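PDB 2V3M: NAF1 from Saccharomyces cerevisiae, which binds RNA and assists assembly of box H/ACA snoRNPs, leaving during their maturation when GAR1 takes its place. Local coordinates for residues P16-I30 against E59-M73. Sequence-based numbering, arbitrary orientation.
Sequences PELPEDYEISEKTII and EGSIFCLEDRTLIGM
Arg-68 reaches from the turn of the 62-65/70-73 beta hairpin into the type I turn Ser-25 to Thr-28, joining the segment that leads into strand 30-40 to the edge of the Gar1-like beta domain. Its long side chain lets NH1 donate to Thr-28 O (2.8 Å, N-H...O 160°), the oxygen lying near the guanidinium plane; NH2 adds a weak bond to the same oxygen. Ile-30 CD1 lies over one guanidinium face and Glu-26 O over the opposite one. A bend in the Glu-26 chain (chi2 86°) sets OE1 3.4 Å from Arg-68 NE, off to one side of the flat group, a salt bridge of charges alone. With an alanine in place of Arg-68, Glu-26 is likely to lose this countercharge and Thr-28 O the bonds from NH1 and, weakly, NH2. Farther along, branched aliphatic chains fill the interface: Ile-24 CD1 packs on Leu-70 CB (3.6 Å), and Leu-18 and Leu-70 meet tip to tip, while unbranched Met-73, present as selenomethionine, brings CE against Pro-16 CB. Overlapping the Leu-65 to Arg-68 turn, Asp-67 OD1 accepts from Thr-69 N in an Asx turn, while OD2 is salt-bridged to Arg-104. In the opposing turn, Ser-25 O accepts from both Thr-28 N and Thr-28 OG1, the latter at 3.2 Å.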
loop_
_atom_site.group_PDB
_atom_site.type_symbol
_atom_site.label_atom_id
_atom_site.label_comp_id
_atom_site.label_asym_id
_atom_site.label_seq_id
_atom_site.Cartn_x
_atom_site.Cartn_y
_atom_site.Cartn_z
ATOM N N PRO A 16 1.005 -1.367 -19.776
ATOM C CA PRO A 16 0.982 -2.744 -20.284
ATOM C C PRO A 16 0.122 -3.756 -19.439
ATOM O O PRO A 16 0.009 -3.646 -18.194
ATOM C CB PRO A 16 2.456 -3.100 -20.221
ATOM C CG PRO A 16 2.848 -2.487 -18.738
ATOM C CD PRO A 16 1.826 -1.319 -18.530
ATOM N N GLU A 17 -0.422 -4.756 -20.141
ATOM C CA GLU A 17 -1.459 -5.610 -19.693
ATOM C C GLU A 17 -1.283 -7.008 -20.182
ATOM O O GLU A 17 -0.828 -7.260 -21.295
ATOM C CB GLU A 17 -2.655 -5.100 -20.365
ATOM C CG GLU A 17 -3.813 -5.669 -19.870
ATOM C CD GLU A 17 -4.987 -4.822 -20.179
ATOM O OE1 GLU A 17 -4.829 -3.632 -20.429
ATOM O OE2 GLU A 17 -6.097 -5.340 -20.151
ATOM N N LEU A 18 -1.739 -7.924 -19.370
ATOM C CA LEU A 18 -1.361 -9.275 -19.557
ATOM C C LEU A 18 -2.530 -10.136 -19.918
ATOM O O LEU A 18 -3.512 -10.134 -19.183
ATOM C CB LEU A 18 -1.002 -9.720 -18.210
ATOM C CG LEU A 18 0.321 -9.866 -17.511
ATOM C CD1 LEU A 18 0.811 -11.002 -17.884
ATOM C CD2 LEU A 18 1.313 -8.938 -17.813
ATOM N N PRO A 19 -2.408 -10.929 -21.009
ATOM C CA PRO A 19 -3.534 -11.765 -21.387
ATOM C C PRO A 19 -3.854 -12.749 -20.263
ATOM O O PRO A 19 -3.072 -13.022 -19.346
ATOM C CB PRO A 19 -3.061 -12.489 -22.660
ATOM C CG PRO A 19 -1.674 -12.103 -22.845
ATOM C CD PRO A 19 -1.234 -11.094 -21.889
ATOM N N GLU A 20 -5.057 -13.260 -20.314
ATOM C CA GLU A 20 -5.455 -14.309 -19.376
ATOM C C GLU A 20 -4.737 -15.636 -19.555
ATOM O O GLU A 20 -4.351 -16.233 -18.561
ATOM C CB GLU A 20 -6.886 -14.685 -19.612
ATOM C CG GLU A 20 -7.795 -13.830 -18.982
ATOM C CD GLU A 20 -9.169 -14.034 -19.556
ATOM O OE1 GLU A 20 -9.474 -15.165 -20.065
ATOM O OE2 GLU A 20 -9.927 -13.040 -19.497
ATOM N N ASP A 21 -4.632 -16.164 -20.783
ATOM C CA ASP A 21 -4.007 -17.483 -20.894
ATOM C C ASP A 21 -2.498 -17.423 -20.716
ATOM O O ASP A 21 -1.833 -18.423 -20.933
ATOM C CB ASP A 21 -4.323 -18.163 -22.211
ATOM C CG ASP A 21 -4.083 -17.313 -23.310
ATOM O OD1 ASP A 21 -4.293 -16.175 -23.060
ATOM O OD2 ASP A 21 -3.690 -17.713 -24.393
ATOM N N TYR A 22 -1.953 -16.264 -20.359
ATOM C CA TYR A 22 -0.530 -16.156 -20.162
ATOM C C TYR A 22 -0.227 -16.867 -18.884
ATOM O O TYR A 22 -0.745 -16.546 -17.787
ATOM C CB TYR A 22 -0.084 -14.709 -20.026
ATOM C CG TYR A 22 1.388 -14.533 -19.758
ATOM C CD1 TYR A 22 2.305 -14.828 -20.743
ATOM C CD2 TYR A 22 1.857 -14.068 -18.512
ATOM C CE1 TYR A 22 3.637 -14.673 -20.552
ATOM C CE2 TYR A 22 3.233 -13.886 -18.294
ATOM C CZ TYR A 22 4.105 -14.218 -19.362
ATOM O OH TYR A 22 5.466 -14.111 -19.338
ATOM N N GLU A 23 0.637 -17.849 -19.036
ATOM C CA GLU A 23 1.175 -18.526 -17.883
ATOM C C GLU A 23 2.666 -18.604 -17.904
ATOM O O GLU A 23 3.249 -18.937 -18.948
ATOM C CB GLU A 23 0.757 -19.932 -17.917
ATOM C CG GLU A 23 -0.611 -20.026 -18.053
ATOM C CD GLU A 23 -1.028 -21.372 -17.711
ATOM O OE1 GLU A 23 -1.827 -21.412 -16.798
ATOM O OE2 GLU A 23 -0.555 -22.377 -18.288
ATOM N N ILE A 24 3.276 -18.354 -16.735
ATOM C CA ILE A 24 4.717 -18.473 -16.653
ATOM C C ILE A 24 5.052 -19.936 -16.808
ATOM O O ILE A 24 4.584 -20.817 -16.086
ATOM C CB ILE A 24 5.294 -17.901 -15.398
ATOM C CG1 ILE A 24 4.877 -16.428 -15.259
ATOM C CG2 ILE A 24 6.773 -18.007 -15.469
ATOM C CD1 ILE A 24 3.894 -16.062 -14.074
ATOM N N SER A 25 5.838 -20.198 -17.812
ATOM C CA SER A 25 6.309 -21.544 -18.061
ATOM C C SER A 25 7.223 -22.087 -16.910
ATOM O O SER A 25 8.014 -21.365 -16.295
ATOM C CB SER A 25 7.004 -21.514 -19.417
ATOM O OG SER A 25 7.928 -22.545 -19.539
ATOM N N GLU A 26 7.127 -23.372 -16.619
ATOM C CA GLU A 26 7.883 -23.953 -15.495
ATOM C C GLU A 26 9.408 -23.999 -15.636
ATOM O O GLU A 26 10.165 -24.228 -14.683
ATOM C CB GLU A 26 7.423 -25.364 -15.329
ATOM C CG GLU A 26 7.512 -25.846 -13.939
ATOM C CD GLU A 26 6.334 -25.533 -13.086
ATOM O OE1 GLU A 26 6.136 -24.416 -12.748
ATOM O OE2 GLU A 26 5.610 -26.402 -12.660
ATOM N N LYS A 27 9.834 -23.843 -16.871
ATOM C CA LYS A 27 11.223 -23.718 -17.198
ATOM C C LYS A 27 11.771 -22.384 -16.791
ATOM O O LYS A 27 12.942 -22.329 -16.479
ATOM C CB LYS A 27 11.399 -23.702 -18.695
ATOM C CG LYS A 27 10.840 -24.742 -19.358
ATOM C CD LYS A 27 11.745 -25.832 -19.157
ATOM C CE LYS A 27 11.305 -26.901 -19.975
ATOM N NZ LYS A 27 9.888 -26.830 -20.014
ATOM N N THR A 28 11.003 -21.297 -16.895
ATOM C CA THR A 28 11.690 -20.049 -16.918
ATOM C C THR A 28 12.245 -19.738 -15.530
ATOM O O THR A 28 11.797 -20.330 -14.542
ATOM C CB THR A 28 10.893 -18.895 -17.572
ATOM O OG1 THR A 28 9.635 -18.668 -16.953
ATOM C CG2 THR A 28 10.673 -19.143 -18.985
ATOM N N ILE A 29 13.242 -18.850 -15.471
ATOM C CA ILE A 29 13.875 -18.463 -14.222
ATOM C C ILE A 29 13.026 -17.451 -13.513
ATOM O O ILE A 29 12.478 -16.551 -14.113
ATOM C CB ILE A 29 15.325 -18.013 -14.446
ATOM C CG1 ILE A 29 15.999 -19.125 -15.245
ATOM C CG2 ILE A 29 16.011 -17.700 -13.111
ATOM C CD1 ILE A 29 17.407 -19.087 -15.443
ATOM N N ILE A 30 12.897 -17.690 -12.226
ATOM C CA ILE A 30 12.120 -16.902 -11.314
ATOM C C ILE A 30 13.164 -16.343 -10.327
ATOM O O ILE A 30 14.131 -17.055 -9.974
ATOM C CB ILE A 30 11.065 -17.849 -10.672
ATOM C CG1 ILE A 30 9.692 -17.293 -10.827
ATOM C CG2 ILE A 30 11.165 -18.007 -9.207
ATOM C CD1 ILE A 30 9.186 -17.496 -12.053
ATOM N N GLU A 59 11.025 -1.993 -16.545
ATOM C CA GLU A 59 9.630 -1.534 -16.722
ATOM C C GLU A 59 8.979 -2.736 -17.350
ATOM O O GLU A 59 9.599 -3.359 -18.214
ATOM C CB GLU A 59 9.526 -0.403 -17.749
ATOM C CG GLU A 59 8.164 0.294 -17.731
ATOM C CD GLU A 59 7.504 0.426 -19.129
ATOM O OE1 GLU A 59 6.390 -0.154 -19.261
ATOM O OE2 GLU A 59 8.055 1.100 -20.070
ATOM N N GLY A 60 7.753 -3.083 -17.006
ATOM C CA GLY A 60 7.215 -4.270 -17.683
ATOM C C GLY A 60 7.756 -5.609 -17.126
ATOM O O GLY A 60 7.730 -6.655 -17.808
ATOM N N SER A 61 8.247 -5.604 -15.880
ATOM C CA SER A 61 8.791 -6.863 -15.304
ATOM C C SER A 61 7.565 -7.514 -14.738
ATOM O O SER A 61 6.707 -6.748 -14.169
ATOM C CB SER A 61 9.739 -6.515 -14.116
ATOM O OG SER A 61 10.268 -5.153 -14.213
ATOM N N ILE A 62 7.478 -8.844 -14.827
ATOM C CA ILE A 62 6.297 -9.543 -14.257
ATOM C C ILE A 62 6.570 -10.217 -12.922
ATOM O O ILE A 62 7.503 -11.038 -12.826
ATOM C CB ILE A 62 5.856 -10.713 -15.079
ATOM C CG1 ILE A 62 5.837 -10.500 -16.617
ATOM C CG2 ILE A 62 4.543 -11.217 -14.550
ATOM C CD1 ILE A 62 5.796 -9.117 -17.129
ATOM N N PHE A 63 5.735 -9.909 -11.923
ATOM C CA PHE A 63 5.802 -10.519 -10.619
ATOM C C PHE A 63 4.952 -11.778 -10.591
ATOM O O PHE A 63 3.900 -11.818 -11.249
ATOM C CB PHE A 63 5.277 -9.515 -9.642
ATOM C CG PHE A 63 6.137 -8.321 -9.511
ATOM C CD1 PHE A 63 6.020 -7.270 -10.404
ATOM C CD2 PHE A 63 7.042 -8.189 -8.457
ATOM C CE1 PHE A 63 6.838 -6.119 -10.249
ATOM C CE2 PHE A 63 7.841 -7.069 -8.316
ATOM C CZ PHE A 63 7.757 -6.054 -9.199
ATOM N N CYS A 64 5.387 -12.759 -9.806
ATOM C CA CYS A 64 4.627 -14.003 -9.528
ATOM C C CYS A 64 4.951 -14.538 -8.143
ATOM O O CYS A 64 5.868 -14.067 -7.543
ATOM C CB CYS A 64 4.991 -15.085 -10.539
ATOM S SG CYS A 64 6.810 -15.558 -10.590
ATOM N N LEU A 65 4.203 -15.506 -7.660
ATOM C CA LEU A 65 4.491 -16.139 -6.418
ATOM C C LEU A 65 5.493 -17.230 -6.743
ATOM O O LEU A 65 5.797 -17.389 -7.886
ATOM C CB LEU A 65 3.175 -16.668 -5.821
ATOM C CG LEU A 65 2.350 -15.664 -4.971
ATOM C CD1 LEU A 65 2.945 -14.293 -4.885
ATOM C CD2 LEU A 65 0.953 -15.619 -5.437
ATOM N N GLU A 66 5.981 -17.978 -5.765
ATOM C CA GLU A 66 6.814 -19.171 -5.974
ATOM C C GLU A 66 6.139 -20.237 -6.775
ATOM O O GLU A 66 6.796 -21.040 -7.404
ATOM C CB GLU A 66 7.215 -19.749 -4.636
ATOM C CG GLU A 66 8.455 -20.509 -4.676
ATOM C CD GLU A 66 9.014 -20.780 -3.302
ATOM O OE1 GLU A 66 10.157 -21.199 -3.229
ATOM O OE2 GLU A 66 8.319 -20.560 -2.286
ATOM N N ASP A 67 4.820 -20.346 -6.722
ATOM C CA ASP A 67 4.220 -21.440 -7.512
ATOM C C ASP A 67 3.932 -20.965 -8.929
ATOM O O ASP A 67 3.168 -21.558 -9.680
ATOM C CB ASP A 67 2.950 -21.985 -6.893
ATOM C CG ASP A 67 1.876 -20.923 -6.695
ATOM O OD1 ASP A 67 2.138 -19.734 -6.986
ATOM O OD2 ASP A 67 0.763 -21.281 -6.198
ATOM N N ARG A 68 4.540 -19.864 -9.290
ATOM C CA ARG A 68 4.302 -19.273 -10.584
ATOM C C ARG A 68 2.880 -18.721 -10.863
ATOM O O ARG A 68 2.482 -18.514 -12.002
ATOM C CB ARG A 68 4.781 -20.195 -11.677
ATOM C CG ARG A 68 6.271 -20.194 -11.850
ATOM C CD ARG A 68 6.759 -21.467 -12.409
ATOM N NE ARG A 68 8.098 -21.767 -11.895
ATOM C CZ ARG A 68 9.239 -21.379 -12.474
ATOM N NH1 ARG A 68 9.193 -20.616 -13.562
ATOM N NH2 ARG A 68 10.436 -21.702 -11.958
ATOM N N THR A 69 2.153 -18.440 -9.791
ATOM C CA THR A 69 0.909 -17.746 -9.877
ATOM C C THR A 69 1.296 -16.333 -10.274
ATOM O O THR A 69 2.054 -15.649 -9.605
ATOM C CB THR A 69 0.154 -17.739 -8.559
ATOM O OG1 THR A 69 -0.282 -19.070 -8.256
ATOM C CG2 THR A 69 -1.050 -16.857 -8.712
ATOM N N LEU A 70 0.791 -15.904 -11.415
ATOM C CA LEU A 70 1.131 -14.630 -11.956
ATOM C C LEU A 70 0.427 -13.472 -11.226
ATOM O O LEU A 70 -0.837 -13.476 -11.185
ATOM C CB LEU A 70 0.698 -14.633 -13.389
ATOM C CG LEU A 70 0.458 -13.197 -13.933
ATOM C CD1 LEU A 70 1.789 -12.651 -14.386
ATOM C CD2 LEU A 70 -0.616 -13.007 -15.104
ATOM N N ILE A 71 1.209 -12.494 -10.699
ATOM C CA ILE A 71 0.640 -11.349 -10.051
ATOM C C ILE A 71 0.304 -10.235 -11.043
ATOM O O ILE A 71 -0.834 -9.821 -11.297
ATOM C CB ILE A 71 1.516 -10.796 -9.039
ATOM C CG1 ILE A 71 1.729 -11.841 -7.912
ATOM C CG2 ILE A 71 0.843 -9.471 -8.578
ATOM C CD1 ILE A 71 2.589 -11.379 -6.797
ATOM N N GLY A 72 1.330 -9.754 -11.676
ATOM C CA GLY A 72 1.076 -8.808 -12.775
ATOM C C GLY A 72 2.295 -7.894 -12.963
ATOM O O GLY A 72 3.462 -8.188 -12.620
HETATM N N MSE A 73 2.053 -6.761 -13.583
HETATM C CA MSE A 73 3.179 -6.017 -14.131
HETATM C C MSE A 73 3.400 -4.801 -13.312
HETATM O O MSE A 73 2.443 -4.199 -12.780
HETATM C CB MSE A 73 2.794 -5.506 -15.417
HETATM C CG MSE A 73 3.961 -5.228 -16.182
HETATM SE SE MSE A 73 3.335 -6.604 -17.305
HETATM C CE MSE A 73 3.595 -6.058 -19.080
#